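Local coordinates for protein geranyltranstransferase (Stenotrophomonas maltophilia, PDB 7LBJ) that probably catalyses the magnesium-dependent elongation of allylic diphosphates with isopentenyl diphosphate, giving farnesyl diphosphate or a longer polyprenyl diphosphate, at residues H41-Y46 with V111-A116; V81-A86 with Q126-G131; R17-I22 with G52-P57. All blocks are in the same frame, centred on the assembly; numbering follows the deposited sequence.

The three contacts join helices, and the loops that lead into them, in a mainly helical polyprenyl synthase subunit. Interaction 2 is the buried one. It packs helix 75-92 on helix 115-134 with aliphatic side chains. Interaction 1 lies at the surface, about 16 Å from interaction 2 between centres. It reaches the start of the same helix 115-134 and relies on aromatic rings. Interactions 1 and 2 both touch the second subunit; interaction 3 does not. Interaction 3 is partly buried and the most polar: an arginine grips a backbone carbonyl, and a water bridges the segments. Interactions 2 and 3 touch through a salt bridge from Glu-82 to Arg-54. Interactions 1 and 3 do not touch.

Interaction 1 of 3, residues H41-Y46 with V111-A116; sequences HQAMRY and VAFDEA
Phe-113 packs one ring face against Ala-43 of helix 38-46. The Ala-43 methyl CB sits over the middle of that face, 3.8 Å from the ring centroid, in a close CH-pi contact. The Ala-43 backbone also takes part, with its CA 3.7 Å from Phe-113 CE1. This is the tight part of the contact, and Ala-43 is buried there. The CE1 edge of the same ring turns toward the face of Tyr-46. The result is an offset edge-to-face pair, with centroids 5.7 Å apart and planes at 72°. Tyr-46 has CG anti to the backbone N (chi1 -177°), which carries its ring out toward Phe-113 and Ala-112.

The outer side is partly exposed and less centred. Ala-112 CB meets the Tyr-46 ring off-centre, 3.7 Å from CE2. Gln-42 OE1 lies in the plane of the Phe-113 ring at its edge, 3.9 Å from CE2. The Tyr-46 hydroxyl is held elsewhere, by Pro-107 O. Phe-113 marks the break between helices 109-112 and 115-134. Asp-114 is the N-cap of helix 115-134, with OD1 bonded to Thr-117 N. The contact thus fixes this helix junction to helix 38-46 by ring packing and dispersion, without hydrogen bonds between the two segments.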
loop_
_atom_site.group_PDB
_atom_site.type_symbol
_atom_site.label_atom_id
_atom_site.label_comp_id
_atom_site.label_asym_id
_atom_site.label_seq_id
_atom_site.Cartn_x
_atom_site.Cartn_y
_atom_site.Cartn_z
ATOM N N HIS A 41 1.763 2.033 -16.389
ATOM C CA HIS A 41 1.566 3.464 -16.183
ATOM C C HIS A 41 0.274 3.939 -16.815
ATOM O O HIS A 41 -0.433 4.760 -16.228
ATOM C CB HIS A 41 2.745 4.241 -16.751
ATOM C CG HIS A 41 4.027 3.938 -16.053
ATOM N ND1 HIS A 41 5.257 4.016 -16.673
ATOM C CD2 HIS A 41 4.265 3.535 -14.784
ATOM C CE1 HIS A 41 6.200 3.696 -15.808
ATOM N NE2 HIS A 41 5.624 3.390 -14.657
ATOM N N GLN A 42 -0.038 3.447 -18.020
ATOM C CA GLN A 42 -1.288 3.818 -18.675
ATOM C C GLN A 42 -2.478 3.393 -17.835
ATOM O O GLN A 42 -3.454 4.143 -17.689
ATOM C CB GLN A 42 -1.365 3.170 -20.061
ATOM C CG GLN A 42 -0.447 3.766 -21.085
ATOM C CD GLN A 42 -0.326 2.890 -22.330
ATOM O OE1 GLN A 42 -1.193 2.051 -22.598
ATOM N NE2 GLN A 42 0.766 3.063 -23.077
ATOM N N ALA A 43 -2.400 2.192 -17.251
ATOM C CA ALA A 43 -3.518 1.671 -16.475
ATOM C C ALA A 43 -3.674 2.419 -15.162
ATOM O O ALA A 43 -4.797 2.640 -14.698
ATOM C CB ALA A 43 -3.321 0.181 -16.224
ATOM N N MET A 44 -2.556 2.788 -14.530
ATOM C CA MET A 44 -2.635 3.619 -13.337
ATOM C C MET A 44 -3.355 4.934 -13.637
ATOM O O MET A 44 -4.242 5.358 -12.885
ATOM C CB MET A 44 -1.227 3.874 -12.801
ATOM C CG MET A 44 -0.574 2.624 -12.181
ATOM S SD MET A 44 1.195 2.901 -11.884
ATOM C CE MET A 44 1.145 4.077 -10.526
ATOM N N ARG A 45 -2.989 5.588 -14.741
ATOM C CA ARG A 45 -3.619 6.860 -15.089
ATOM C C ARG A 45 -5.074 6.668 -15.469
ATOM O O ARG A 45 -5.931 7.461 -15.067
ATOM C CB ARG A 45 -2.868 7.528 -16.238
ATOM C CG ARG A 45 -1.523 8.064 -15.832
ATOM C CD ARG A 45 -0.673 8.478 -17.033
ATOM N NE ARG A 45 0.339 9.384 -16.525
ATOM C CZ ARG A 45 0.179 10.697 -16.422
ATOM N NH1 ARG A 45 -0.812 11.323 -17.033
ATOM N NH2 ARG A 45 1.045 11.399 -15.697
ATOM N N TYR A 46 -5.361 5.632 -16.264
ATOM C CA TYR A 46 -6.737 5.334 -16.647
ATOM C C TYR A 46 -7.628 5.176 -15.427
ATOM O O TYR A 46 -8.824 5.514 -15.472
ATOM C CB TYR A 46 -6.762 4.060 -17.487
ATOM C CG TYR A 46 -8.110 3.649 -18.024
ATOM C CD1 TYR A 46 -8.622 4.225 -19.182
ATOM C CD2 TYR A 46 -8.864 2.666 -17.397
ATOM C CE1 TYR A 46 -9.856 3.839 -19.697
ATOM C CE2 TYR A 46 -10.117 2.278 -17.907
ATOM C CZ TYR A 46 -10.602 2.865 -19.057
ATOM O OH TYR A 46 -11.840 2.475 -19.569
ATOM N N VAL A 111 -10.900 -4.638 -17.912
ATOM C CA VAL A 111 -11.436 -4.807 -19.262
ATOM C C VAL A 111 -10.626 -3.994 -20.268
ATOM O O VAL A 111 -10.280 -4.486 -21.346
ATOM C CB VAL A 111 -12.932 -4.428 -19.302
ATOM C CG1 VAL A 111 -13.499 -4.585 -20.723
ATOM C CG2 VAL A 111 -13.723 -5.280 -18.343
ATOM N N ALA A 112 -10.299 -2.741 -19.934
ATOM C CA ALA A 112 -9.494 -1.922 -20.836
ATOM C C ALA A 112 -8.105 -2.505 -21.045
ATOM O O ALA A 112 -7.525 -2.360 -22.128
ATOM C CB ALA A 112 -9.388 -0.494 -20.295
ATOM N N PHE A 113 -7.542 -3.142 -20.014
ATOM C CA PHE A 113 -6.202 -3.697 -20.090
ATOM C C PHE A 113 -6.330 -5.201 -19.926
ATOM O O PHE A 113 -6.755 -5.891 -20.863
ATOM C CB PHE A 113 -5.288 -3.009 -19.063
ATOM C CG PHE A 113 -5.090 -1.538 -19.348
ATOM C CD1 PHE A 113 -6.018 -0.601 -18.903
ATOM C CD2 PHE A 113 -4.017 -1.101 -20.110
ATOM C CE1 PHE A 113 -5.859 0.753 -19.190
ATOM C CE2 PHE A 113 -3.854 0.256 -20.397
ATOM C CZ PHE A 113 -4.773 1.173 -19.939
ATOM N N ASP A 114 -5.972 -5.753 -18.766
ATOM C CA ASP A 114 -6.186 -7.159 -18.442
ATOM C C ASP A 114 -6.124 -7.265 -16.927
ATOM O O ASP A 114 -5.831 -6.288 -16.236
ATOM C CB ASP A 114 -5.160 -8.074 -19.123
ATOM C CG ASP A 114 -3.735 -7.615 -18.895
ATOM O OD1 ASP A 114 -3.297 -7.589 -17.736
ATOM O OD2 ASP A 114 -3.053 -7.270 -19.876
ATOM N N GLU A 115 -6.432 -8.452 -16.402
ATOM C CA GLU A 115 -6.508 -8.563 -14.945
ATOM C C GLU A 115 -5.149 -8.351 -14.288
ATOM O O GLU A 115 -5.062 -7.717 -13.228
ATOM C CB GLU A 115 -7.097 -9.915 -14.541
ATOM C CG GLU A 115 -8.583 -10.008 -14.842
ATOM C CD GLU A 115 -9.108 -11.415 -14.665
ATOM O OE1 GLU A 115 -8.833 -12.016 -13.612
ATOM O OE2 GLU A 115 -9.785 -11.912 -15.585
ATOM N N ALA A 116 -4.073 -8.885 -14.878
ATOM C CA ALA A 116 -2.763 -8.741 -14.236
ATOM C C ALA A 116 -2.365 -7.275 -14.147
ATOM O O ALA A 116 -1.870 -6.809 -13.111
ATOM C CB ALA A 116 -1.697 -9.533 -15.004
#

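Interaction 2 of 3, residues V81-A86 with Q126-G131; sequences VELIHA and QTRAFG
Ile-84, Leu-83 and Ala-129 bury the largest areas where helix 75-92 packs on helix 115-134. The two helices run antiparallel, at 167°, and their local axes approach to 8.2 Å. The small Ala-129 side chain allows this close spacing. Its CB points at helix 75-92 and meets both larger residues. Leu-83 CB lies 3.8 Å from Ala-129 CB. Ile-84 reaches the same methyl with CD1, at 3.7 Å.

Ile-84 sets off along the side of its helix. Its CG1 is anti to the carbonyl carbon (chi1 -67°), and the bend beyond it swings CD1 across to helix 115-134. There CD1 also touches Gln-126 CG at 3.9 Å and, more distantly, Phe-130 CE2 at 4.3 Å. Leu-83 takes the other flank of Ala-129. Its CD1 comes 4.0 Å from Ala-129 CA and 4.2 Å from Arg-128 CG.

The polar ends on helix 115-134 are used elsewhere. Gln-126 OE1 is hydrogen-bonded to Thr-127 OG1 of the second subunit, and Arg-128 NE hydrogen-bonds to Ala-29 O. Phe-130 stacks on Phe-130 of the second subunit. Helix 115-134 therefore lies between helix 75-92 and the dimer partner. Helix 75-92 ends at the first aspartate-rich motif, which binds magnesium and the allylic diphosphate in this family. Between the segments themselves, the contacts are between carbon atoms, nearly all aliphatic, so van der Waals fit and the hydrophobic effect hold this pair of helices.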
loop_
_atom_site.group_PDB
_atom_site.type_symbol
_atom_site.label_atom_id
_atom_site.label_comp_id
_atom_site.label_asym_id
_atom_site.label_seq_id
_atom_site.Cartn_x
_atom_site.Cartn_y
_atom_site.Cartn_z
ATOM N N VAL A 81 -5.657 10.421 -0.612
ATOM C CA VAL A 81 -6.919 9.746 -0.332
ATOM C C VAL A 81 -7.606 9.352 -1.627
ATOM O O VAL A 81 -8.321 8.338 -1.659
ATOM C CB VAL A 81 -7.845 10.588 0.575
ATOM C CG1 VAL A 81 -7.216 10.757 1.953
ATOM C CG2 VAL A 81 -8.156 11.954 -0.056
ATOM N N GLU A 82 -7.413 10.128 -2.705
ATOM C CA GLU A 82 -8.000 9.757 -3.992
ATOM C C GLU A 82 -7.295 8.545 -4.586
ATOM O O GLU A 82 -7.948 7.710 -5.229
ATOM C CB GLU A 82 -7.955 10.943 -4.971
ATOM C CG GLU A 82 -8.747 10.756 -6.267
ATOM C CD GLU A 82 -10.260 10.682 -6.060
ATOM O OE1 GLU A 82 -10.724 10.768 -4.907
ATOM O OE2 GLU A 82 -11.002 10.541 -7.059
ATOM N N LEU A 83 -5.972 8.425 -4.359
ATOM C CA LEU A 83 -5.228 7.254 -4.831
ATOM C C LEU A 83 -5.634 5.987 -4.086
ATOM O O LEU A 83 -5.743 4.912 -4.696
ATOM C CB LEU A 83 -3.708 7.490 -4.712
ATOM C CG LEU A 83 -3.241 8.569 -5.699
ATOM C CD1 LEU A 83 -1.835 9.034 -5.364
ATOM C CD2 LEU A 83 -3.302 8.070 -7.153
ATOM N N ILE A 84 -5.855 6.072 -2.771
ATOM C CA ILE A 84 -6.352 4.894 -2.061
ATOM C C ILE A 84 -7.727 4.516 -2.592
ATOM O O ILE A 84 -8.004 3.348 -2.887
ATOM C CB ILE A 84 -6.368 5.135 -0.542
ATOM C CG1 ILE A 84 -4.923 5.272 -0.021
ATOM C CG2 ILE A 84 -7.090 3.989 0.185
ATOM C CD1 ILE A 84 -4.046 4.043 -0.307
ATOM N N HIS A 85 -8.600 5.512 -2.756
ATOM C CA HIS A 85 -9.938 5.242 -3.272
ATOM C C HIS A 85 -9.868 4.600 -4.656
ATOM O O HIS A 85 -10.515 3.576 -4.923
ATOM C CB HIS A 85 -10.733 6.556 -3.316
ATOM C CG HIS A 85 -12.116 6.419 -3.875
ATOM N ND1 HIS A 85 -13.074 5.614 -3.299
ATOM C CD2 HIS A 85 -12.711 7.005 -4.945
ATOM C CE1 HIS A 85 -14.196 5.700 -3.995
ATOM N NE2 HIS A 85 -13.995 6.527 -5.007
ATOM N N ALA A 86 -9.047 5.168 -5.539
ATOM C CA ALA A 86 -8.967 4.680 -6.910
ATOM C C ALA A 86 -8.459 3.248 -6.958
ATOM O O ALA A 86 -9.000 2.419 -7.701
ATOM C CB ALA A 86 -8.062 5.590 -7.752
ATOM N N GLN A 126 -1.662 2.238 -4.635
ATOM C CA GLN A 126 -1.590 2.253 -3.175
ATOM C C GLN A 126 -0.220 2.737 -2.714
ATOM O O GLN A 126 -0.121 3.599 -1.832
ATOM C CB GLN A 126 -1.888 0.874 -2.564
ATOM C CG GLN A 126 -1.721 0.961 -1.035
ATOM C CD GLN A 126 -1.993 -0.332 -0.241
ATOM O OE1 GLN A 126 -1.704 -0.378 0.950
ATOM N NE2 GLN A 126 -2.534 -1.363 -0.885
ATOM N N THR A 127 0.853 2.211 -3.322
ATOM C CA THR A 127 2.182 2.619 -2.886
ATOM C C THR A 127 2.396 4.104 -3.135
ATOM O O THR A 127 2.980 4.802 -2.299
ATOM C CB THR A 127 3.263 1.804 -3.595
ATOM O OG1 THR A 127 2.910 0.407 -3.580
ATOM C CG2 THR A 127 4.626 2.017 -2.900
ATOM N N ARG A 128 1.885 4.615 -4.266
ATOM C CA ARG A 128 2.100 6.020 -4.570
ATOM C C ARG A 128 1.371 6.921 -3.587
ATOM O O ARG A 128 1.851 8.024 -3.294
ATOM C CB ARG A 128 1.670 6.332 -6.013
ATOM C CG ARG A 128 2.021 7.745 -6.462
ATOM C CD ARG A 128 3.548 7.920 -6.656
ATOM N NE ARG A 128 3.871 9.209 -7.282
ATOM C CZ ARG A 128 4.706 10.113 -6.775
ATOM N NH1 ARG A 128 5.361 9.894 -5.643
ATOM N NH2 ARG A 128 4.888 11.270 -7.423
ATOM N N ALA A 129 0.218 6.485 -3.066
ATOM C CA ALA A 129 -0.457 7.283 -2.048
ATOM C C ALA A 129 0.452 7.496 -0.839
ATOM O O ALA A 129 0.587 8.619 -0.340
ATOM C CB ALA A 129 -1.759 6.608 -1.613
ATOM N N PHE A 130 1.067 6.421 -0.335
ATOM C CA PHE A 130 1.950 6.583 0.817
ATOM C C PHE A 130 3.213 7.351 0.448
ATOM O O PHE A 130 3.700 8.173 1.236
ATOM C CB PHE A 130 2.287 5.214 1.410
ATOM C CG PHE A 130 1.097 4.556 2.048
ATOM C CD1 PHE A 130 0.570 5.065 3.228
ATOM C CD2 PHE A 130 0.474 3.470 1.447
ATOM C CE1 PHE A 130 -0.549 4.478 3.833
ATOM C CE2 PHE A 130 -0.668 2.872 2.042
ATOM C CZ PHE A 130 -1.180 3.392 3.215
ATOM N N GLY A 131 3.765 7.089 -0.740
ATOM C CA GLY A 131 4.979 7.801 -1.153
ATOM C C GLY A 131 4.774 9.306 -1.238
ATOM O O GLY A 131 5.624 10.089 -0.805
#

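Interaction 3 of 3, residues R17-I22 with G52-P57; sequences RWRDRI and GKRMRP
The GGKRMRP motif, which in this family helps form the isopentenyl diphosphate site, meets Arg-19 and Ile-22 of helix 11-29 through its residues Lys-53, Arg-54 and Pro-57. Arg-19 grips the carbonyl of Lys-53 side-on, giving two hydrogen bonds to one oxygen. NE lies 2.8 Å from Lys-53 O, and NH2 lies 3.0 Å from the same oxygen. The oxygen sits at the edge of the guanidinium, in its plane. NH2 comes in on a lone pair in the carbonyl plane, while NE stands above that plane by 43°. The Arg-19 chain is extended from CG to NE, which brings the guanidinium across to the loop.

Arg-54 adopts left-handed backbone angles and stands at the N-cap position of helix 55-65. A water joins the segments there. It donates to Arg-19 O at 2.8 Å and accepts from Arg-54 NE at 3.0 Å. A bend at chi2 lays CG, CD and NE of Arg-54 alongside Ile-22 CG2, which is 3.8 Å from Arg-54 CG. The two branches of Ile-22 divide the work. CG1, anti to the backbone N (chi1 -156°), meets Pro-57 CB at 3.9 Å, while CG2, between the backbone N and the carbonyl carbon, serves Arg-54.

The other Arg-54 nitrogens form salt bridges, NH2 to Glu-23 and NH1 to Glu-82, and NH2 also bonds to Val-48 O. Lys-53 NZ hydrogen-bonds to O of His-300, the last residue of the chain. Arg-54 thus has partners at all three guanidinium nitrogens, which should hold its rotation. The two glutamates probably offset its charge. Together with the double grip on Lys-53 O, this chemistry would set the course of the motif's backbone as it enters helix 55-65.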
loop_
_atom_site.group_PDB
_atom_site.type_symbol
_atom_site.label_atom_id
_atom_site.label_comp_id
_atom_site.label_asym_id
_atom_site.label_seq_id
_atom_site.Cartn_x
_atom_site.Cartn_y
_atom_site.Cartn_z
ATOM N N ARG A 17 -12.431 24.892 -8.470
ATOM C CA ARG A 17 -10.998 25.151 -8.386
ATOM C C ARG A 17 -10.240 23.935 -7.856
ATOM O O ARG A 17 -9.175 23.578 -8.382
ATOM C CB ARG A 17 -10.758 26.375 -7.502
ATOM C CG ARG A 17 -9.310 26.678 -7.210
ATOM C CD ARG A 17 -9.204 27.693 -6.090
ATOM N NE ARG A 17 -9.778 28.978 -6.464
ATOM C CZ ARG A 17 -9.063 30.048 -6.779
ATOM N NH1 ARG A 17 -7.740 30.028 -6.758
ATOM N NH2 ARG A 17 -9.691 31.168 -7.121
ATOM N N TRP A 18 -10.771 23.283 -6.818
ATOM C CA TRP A 18 -10.089 22.124 -6.235
ATOM C C TRP A 18 -10.167 20.890 -7.133
ATOM O O TRP A 18 -9.224 20.085 -7.162
ATOM C CB TRP A 18 -10.685 21.813 -4.858
ATOM C CG TRP A 18 -10.449 22.906 -3.859
ATOM C CD1 TRP A 18 -9.444 23.821 -3.866
ATOM C CD2 TRP A 18 -11.235 23.184 -2.695
ATOM N NE1 TRP A 18 -9.551 24.656 -2.785
ATOM C CE2 TRP A 18 -10.640 24.283 -2.042
ATOM C CE3 TRP A 18 -12.371 22.596 -2.131
ATOM C CZ2 TRP A 18 -11.155 24.826 -0.853
ATOM C CZ3 TRP A 18 -12.885 23.137 -0.951
ATOM C CH2 TRP A 18 -12.275 24.239 -0.328
ATOM N N ARG A 19 -11.277 20.709 -7.855
ATOM C CA ARG A 19 -11.356 19.605 -8.814
ATOM C C ARG A 19 -10.365 19.788 -9.961
ATOM O O ARG A 19 -9.747 18.815 -10.415
ATOM C CB ARG A 19 -12.780 19.467 -9.346
ATOM C CG ARG A 19 -13.718 18.739 -8.368
ATOM C CD ARG A 19 -15.200 18.853 -8.732
ATOM N NE ARG A 19 -16.015 18.042 -7.825
ATOM C CZ ARG A 19 -17.276 18.297 -7.512
ATOM N NH1 ARG A 19 -17.914 19.356 -8.001
ATOM N NH2 ARG A 19 -17.910 17.481 -6.671
ATOM N N ASP A 20 -10.206 21.018 -10.451
ATOM C CA ASP A 20 -9.174 21.269 -11.456
ATOM C C ASP A 20 -7.787 21.064 -10.873
ATOM O O ASP A 20 -6.910 20.490 -11.527
ATOM C CB ASP A 20 -9.296 22.689 -12.003
ATOM C CG ASP A 20 -10.531 22.876 -12.846
ATOM O OD1 ASP A 20 -11.067 21.853 -13.330
ATOM O OD2 ASP A 20 -10.945 24.043 -13.045
ATOM N N ARG A 21 -7.576 21.540 -9.648
ATOM C CA ARG A 21 -6.271 21.438 -9.012
ATOM C C ARG A 21 -5.868 19.979 -8.834
ATOM O O ARG A 21 -4.736 19.595 -9.154
ATOM C CB ARG A 21 -6.298 22.167 -7.665
ATOM C CG ARG A 21 -4.988 22.097 -6.936
ATOM C CD ARG A 21 -4.945 22.973 -5.699
ATOM N NE ARG A 21 -3.566 23.037 -5.225
ATOM C CZ ARG A 21 -2.707 23.984 -5.559
ATOM N NH1 ARG A 21 -3.073 25.014 -6.312
ATOM N NH2 ARG A 21 -1.443 23.889 -5.143
ATOM N N ILE A 22 -6.783 19.146 -8.319
ATOM C CA ILE A 22 -6.410 17.752 -8.066
ATOM C C ILE A 22 -6.188 16.995 -9.381
ATOM O O ILE A 22 -5.307 16.121 -9.462
ATOM C CB ILE A 22 -7.444 17.069 -7.138
ATOM C CG1 ILE A 22 -6.804 15.866 -6.402
ATOM C CG2 ILE A 22 -8.700 16.609 -7.884
ATOM C CD1 ILE A 22 -5.735 16.268 -5.397
ATOM N N GLY A 52 -14.599 13.320 -12.276
ATOM C CA GLY A 52 -15.371 12.709 -11.210
ATOM C C GLY A 52 -15.568 13.649 -10.033
ATOM O O GLY A 52 -15.069 14.780 -9.997
ATOM N N LYS A 53 -16.324 13.152 -9.041
ATOM C CA LYS A 53 -16.729 14.007 -7.925
ATOM C C LYS A 53 -15.544 14.466 -7.091
ATOM O O LYS A 53 -15.592 15.569 -6.537
ATOM C CB LYS A 53 -17.741 13.295 -7.017
ATOM C CG LYS A 53 -19.078 12.950 -7.651
ATOM C CD LYS A 53 -19.858 12.011 -6.716
ATOM C CE LYS A 53 -21.122 11.475 -7.359
ATOM N NZ LYS A 53 -22.248 12.428 -7.201
ATOM N N ARG A 54 -14.492 13.634 -6.969
ATOM C CA ARG A 54 -13.315 13.921 -6.132
ATOM C C ARG A 54 -13.728 14.249 -4.695
ATOM O O ARG A 54 -13.192 15.161 -4.062
ATOM C CB ARG A 54 -12.469 15.062 -6.719
ATOM C CG ARG A 54 -12.034 14.876 -8.165
ATOM C CD ARG A 54 -11.150 13.636 -8.348
ATOM N NE ARG A 54 -10.455 13.666 -9.639
ATOM C CZ ARG A 54 -9.835 12.620 -10.166
ATOM N NH1 ARG A 54 -9.804 11.446 -9.538
ATOM N NH2 ARG A 54 -9.240 12.746 -11.350
ATOM N N MET A 55 -14.692 13.488 -4.173
ATOM C CA MET A 55 -15.233 13.797 -2.855
ATOM C C MET A 55 -14.150 13.772 -1.785
ATOM O O MET A 55 -14.099 14.660 -0.925
ATOM C CB MET A 55 -16.348 12.818 -2.510
ATOM C CG MET A 55 -17.016 13.092 -1.184
ATOM S SD MET A 55 -18.085 14.549 -1.205
ATOM C CE MET A 55 -18.501 14.731 -2.953
ATOM N N ARG A 56 -13.247 12.791 -1.844
ATOM C CA ARG A 56 -12.234 12.704 -0.792
ATOM C C ARG A 56 -11.188 13.816 -0.887
ATOM O O ARG A 56 -10.875 14.435 0.147
ATOM C CB ARG A 56 -11.651 11.286 -0.795
ATOM C CG ARG A 56 -12.759 10.273 -0.407
ATOM C CD ARG A 56 -12.419 8.833 -0.806
ATOM N NE ARG A 56 -13.530 7.944 -0.518
ATOM C CZ ARG A 56 -14.623 7.847 -1.262
ATOM N NH1 ARG A 56 -14.771 8.562 -2.375
ATOM N NH2 ARG A 56 -15.587 7.009 -0.889
ATOM N N PRO A 57 -10.619 14.137 -2.046
ATOM C CA PRO A 57 -9.791 15.358 -2.115
ATOM C C PRO A 57 -10.522 16.609 -1.650
ATOM O O PRO A 57 -9.941 17.443 -0.937
ATOM C CB PRO A 57 -9.437 15.455 -3.606
ATOM C CG PRO A 57 -9.506 14.072 -4.090
ATOM C CD PRO A 57 -10.590 13.381 -3.309
HETATM O O HOH W 1 -10.675 16.226 -11.099
#